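Local atomic coordinates of chromosome-partitioning protein ParB (Caulobacter vibrioides NA1000, PDB entry 6S6H), a protein that binds centromeric parS DNA near the replication origin and takes part in chromosome partition, localising to both cell poles. Residues L18-E23 / A53-L58. Sequence-based numbering, arbitrary orientation.
Sequences LNVLEE and ANTMRL. With nucleotides of chain D.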
loop_
_atom_site.group_PDB
_atom_site.type_symbol
_atom_site.label_atom_id
_atom_site.label_comp_id
_atom_site.label_asym_id
_atom_site.label_seq_id
_atom_site.Cartn_x
_atom_site.Cartn_y
_atom_site.Cartn_z
ATOM N N LEU B 18 -4.985 -0.327 -13.306
ATOM C CA LEU B 18 -5.492 1.066 -13.187
ATOM C C LEU B 18 -4.718 1.791 -12.086
ATOM O O LEU B 18 -4.527 1.194 -11.011
ATOM C CB LEU B 18 -6.987 1.043 -12.862
ATOM C CG LEU B 18 -7.884 0.346 -13.883
ATOM C CD1 LEU B 18 -9.334 0.373 -13.424
ATOM C CD2 LEU B 18 -7.747 0.980 -15.259
ATOM N N ASN B 19 -4.308 3.036 -12.346
ATOM C CA ASN B 19 -3.760 3.951 -11.314
ATOM C C ASN B 19 -4.918 4.340 -10.384
ATOM O O ASN B 19 -6.080 4.081 -10.739
ATOM C CB ASN B 19 -3.010 5.135 -11.939
ATOM C CG ASN B 19 -3.895 6.123 -12.668
ATOM O OD1 ASN B 19 -4.987 6.453 -12.213
ATOM N ND2 ASN B 19 -3.414 6.631 -13.790
ATOM N N VAL B 20 -4.610 4.922 -9.225
ATOM C CA VAL B 20 -5.593 5.169 -8.128
ATOM C C VAL B 20 -6.752 6.041 -8.639
ATOM O O VAL B 20 -7.892 5.798 -8.203
ATOM C CB VAL B 20 -4.907 5.782 -6.891
ATOM C CG1 VAL B 20 -4.398 7.192 -7.151
ATOM C CG2 VAL B 20 -5.818 5.757 -5.674
ATOM N N LEU B 21 -6.481 7.014 -9.517
ATOM C CA LEU B 21 -7.503 7.971 -10.029
ATOM C C LEU B 21 -8.425 7.276 -11.041
ATOM O O LEU B 21 -9.620 7.634 -11.085
ATOM C CB LEU B 21 -6.807 9.182 -10.657
ATOM C CG LEU B 21 -6.086 10.104 -9.675
ATOM C CD1 LEU B 21 -5.322 11.191 -10.416
ATOM C CD2 LEU B 21 -7.060 10.718 -8.678
ATOM N N GLU B 22 -7.896 6.336 -11.827
ATOM C CA GLU B 22 -8.686 5.525 -12.791
ATOM C C GLU B 22 -9.634 4.606 -12.007
ATOM O O GLU B 22 -10.789 4.435 -12.450
ATOM C CB GLU B 22 -7.762 4.740 -13.724
ATOM C CG GLU B 22 -7.077 5.617 -14.760
ATOM C CD GLU B 22 -5.940 4.955 -15.517
ATOM O OE1 GLU B 22 -5.434 3.924 -15.042
ATOM O OE2 GLU B 22 -5.554 5.480 -16.575
ATOM N N GLU B 23 -9.166 4.054 -10.883
ATOM C CA GLU B 23 -9.977 3.209 -9.964
ATOM C C GLU B 23 -11.097 4.055 -9.350
ATOM O O GLU B 23 -12.237 3.556 -9.270
ATOM C CB GLU B 23 -9.109 2.602 -8.861
ATOM C CG GLU B 23 -8.132 1.563 -9.376
ATOM C CD GLU B 23 -7.412 0.767 -8.303
ATOM O OE1 GLU B 23 -6.476 0.018 -8.660
ATOM O OE2 GLU B 23 -7.791 0.898 -7.123
ATOM N N ALA B 53 -14.470 5.571 -0.150
ATOM C CA ALA B 53 -14.724 7.023 -0.005
ATOM C C ALA B 53 -13.433 7.808 -0.270
ATOM O O ALA B 53 -13.464 8.738 -1.099
ATOM C CB ALA B 53 -15.264 7.314 1.376
ATOM N N ASN B 54 -12.349 7.456 0.422
ATOM C CA ASN B 54 -11.050 8.178 0.347
ATOM C C ASN B 54 -10.491 8.070 -1.078
ATOM O O ASN B 54 -9.935 9.070 -1.565
ATOM C CB ASN B 54 -10.055 7.679 1.401
ATOM C CG ASN B 54 -10.314 8.253 2.780
ATOM O OD1 ASN B 54 -10.836 9.359 2.918
ATOM N ND2 ASN B 54 -9.939 7.517 3.813
ATOM N N THR B 55 -10.643 6.909 -1.722
ATOM C CA THR B 55 -10.194 6.662 -3.117
ATOM C C THR B 55 -10.873 7.681 -4.044
ATOM O O THR B 55 -10.151 8.361 -4.790
ATOM C CB THR B 55 -10.451 5.208 -3.535
ATOM O OG1 THR B 55 -9.704 4.356 -2.667
ATOM C CG2 THR B 55 -10.054 4.921 -4.966
ATOM N N MET B 56 -12.199 7.809 -3.972
ATOM C CA MET B 56 -12.998 8.667 -4.895
ATOM C C MET B 56 -12.791 10.156 -4.574
ATOM O O MET B 56 -12.777 10.957 -5.531
ATOM C CB MET B 56 -14.485 8.312 -4.834
ATOM C CG MET B 56 -14.791 6.978 -5.493
ATOM S SD MET B 56 -16.532 6.512 -5.429
ATOM C CE MET B 56 -16.845 6.613 -3.667
ATOM N N ARG B 57 -12.606 10.508 -3.296
ATOM C CA ARG B 57 -12.326 11.899 -2.833
ATOM C C ARG B 57 -11.150 12.505 -3.614
ATOM O O ARG B 57 -11.149 13.740 -3.804
ATOM C CB ARG B 57 -12.026 11.928 -1.329
ATOM C CG ARG B 57 -13.266 11.949 -0.447
ATOM C CD ARG B 57 -12.926 12.020 1.031
ATOM N NE ARG B 57 -12.148 13.218 1.337
ATOM C CZ ARG B 57 -10.976 13.253 1.972
ATOM N NH1 ARG B 57 -10.411 12.146 2.428
ATOM N NH2 ARG B 57 -10.375 14.417 2.157
ATOM N N LEU B 58 -10.194 11.674 -4.053
ATOM C CA LEU B 58 -8.963 12.097 -4.780
ATOM C C LEU B 58 -9.320 12.777 -6.109
ATOM O O LEU B 58 -8.487 13.564 -6.596
ATOM C CB LEU B 58 -8.070 10.877 -5.037
ATOM C CG LEU B 58 -7.486 10.198 -3.800
ATOM C CD1 LEU B 58 -6.746 8.929 -4.190
ATOM C CD2 LEU B 58 -6.568 11.140 -3.036
ATOM P P DT D 5 -14.014 16.085 2.566
ATOM O OP1 DT D 5 -13.933 17.569 2.567
ATOM O OP2 DT D 5 -13.667 15.338 1.325
ATOM O "O5'" DT D 5 -13.119 15.518 3.758
ATOM C "C5'" DT D 5 -13.265 16.065 5.076
ATOM C "C4'" DT D 5 -12.572 15.210 6.113
ATOM O "O4'" DT D 5 -13.129 13.884 6.164
ATOM C "C3'" DT D 5 -11.063 15.010 5.946
ATOM O "O3'" DT D 5 -10.398 15.930 6.822
ATOM C "C2'" DT D 5 -10.835 13.557 6.350
ATOM C "C1'" DT D 5 -12.188 13.122 6.887
ATOM N N1 DT D 5 -12.535 11.697 6.732
ATOM C C2 DT D 5 -12.467 10.900 7.852
ATOM O O2 DT D 5 -12.108 11.313 8.941
ATOM N N3 DT D 5 -12.823 9.590 7.644
ATOM C C4 DT D 5 -13.237 9.015 6.458
ATOM O O4 DT D 5 -13.531 7.823 6.425
ATOM C C5 DT D 5 -13.294 9.912 5.326
ATOM C C7 DT D 5 -13.734 9.379 3.999
ATOM C C6 DT D 5 -12.949 11.192 5.519
ATOM P P DT D 6 -8.801 16.044 6.845
ATOM O OP1 DT D 6 -8.447 17.463 7.116
ATOM O OP2 DT D 6 -8.261 15.362 5.635
ATOM O "O5'" DT D 6 -8.402 15.183 8.125
ATOM C "C5'" DT D 6 -8.982 15.471 9.407
ATOM C "C4'" DT D 6 -8.543 14.446 10.426
ATOM O "O4'" DT D 6 -9.105 13.160 10.084
ATOM C "C3'" DT D 6 -7.030 14.242 10.536
ATOM O "O3'" DT D 6 -6.663 14.283 11.920
ATOM C "C2'" DT D 6 -6.794 12.890 9.881
ATOM C "C1'" DT D 6 -8.103 12.161 10.139
ATOM N N1 DT D 6 -8.469 11.103 9.170
ATOM C C2 DT D 6 -8.920 9.896 9.660
ATOM O O2 DT D 6 -9.006 9.649 10.851
ATOM N N3 DT D 6 -9.264 8.980 8.695
ATOM C C4 DT D 6 -9.220 9.155 7.324
ATOM O O4 DT D 6 -9.565 8.241 6.579
ATOM C C5 DT D 6 -8.748 10.447 6.881
ATOM C C7 DT D 6 -8.663 10.724 5.414
ATOM C C6 DT D 6 -8.407 11.346 7.813
#
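Val20 and Leu58 cross at about a right angle where the first turn of helix 20-34 meets segment 53-58, with Val20 CG2 3.6 Å from Leu58 CD1. The valine sets CG2 anti to its backbone N (chi1 67° for CG1), and CG2 makes the close contact, with CG1 farther off the same methyl. Leu21 also lies across Leu58, its CD2 reaching Leu58 CB at 3.8 Å, while helix 63-71 packs on Leu21 and Ala79 on Leu58. Thr55 adds its methyl, CG2, near the Val20 carbonyl; its hydroxyl is hydrogen-bonded to the carbonyl of His51, one turn back. No hydrogen bond joins the two segments.

The other polar bonds flank the apolar contact. Asn19 and Glu22 form a capping box at the start of helix 20-34: Glu22 N donates to Asn19 OD1 (2.9 Å) and Asn19 N to Glu22 OE1 (3.1 Å). On the DNA side, Asn54 ND2 donates to O4 of DT6 of chain D (2.9 Å), while Asn54 OD1 accepts from Arg57 NH1 (2.9 Å), the amide lying at the guanidinium edge. With OD1 so held, the amide is probably kept turned with ND2 toward the thymine O4. Arg57, bent at chi3 (59°), donates from NE to OP2 of DT5 of chain D at 2.6 Å, a contact to the DNA backbone. Helix 49-57 thus acts as the recognition helix of a helix-turn-helix, packed on helix 20-34 in the parS-binding domain of ParB.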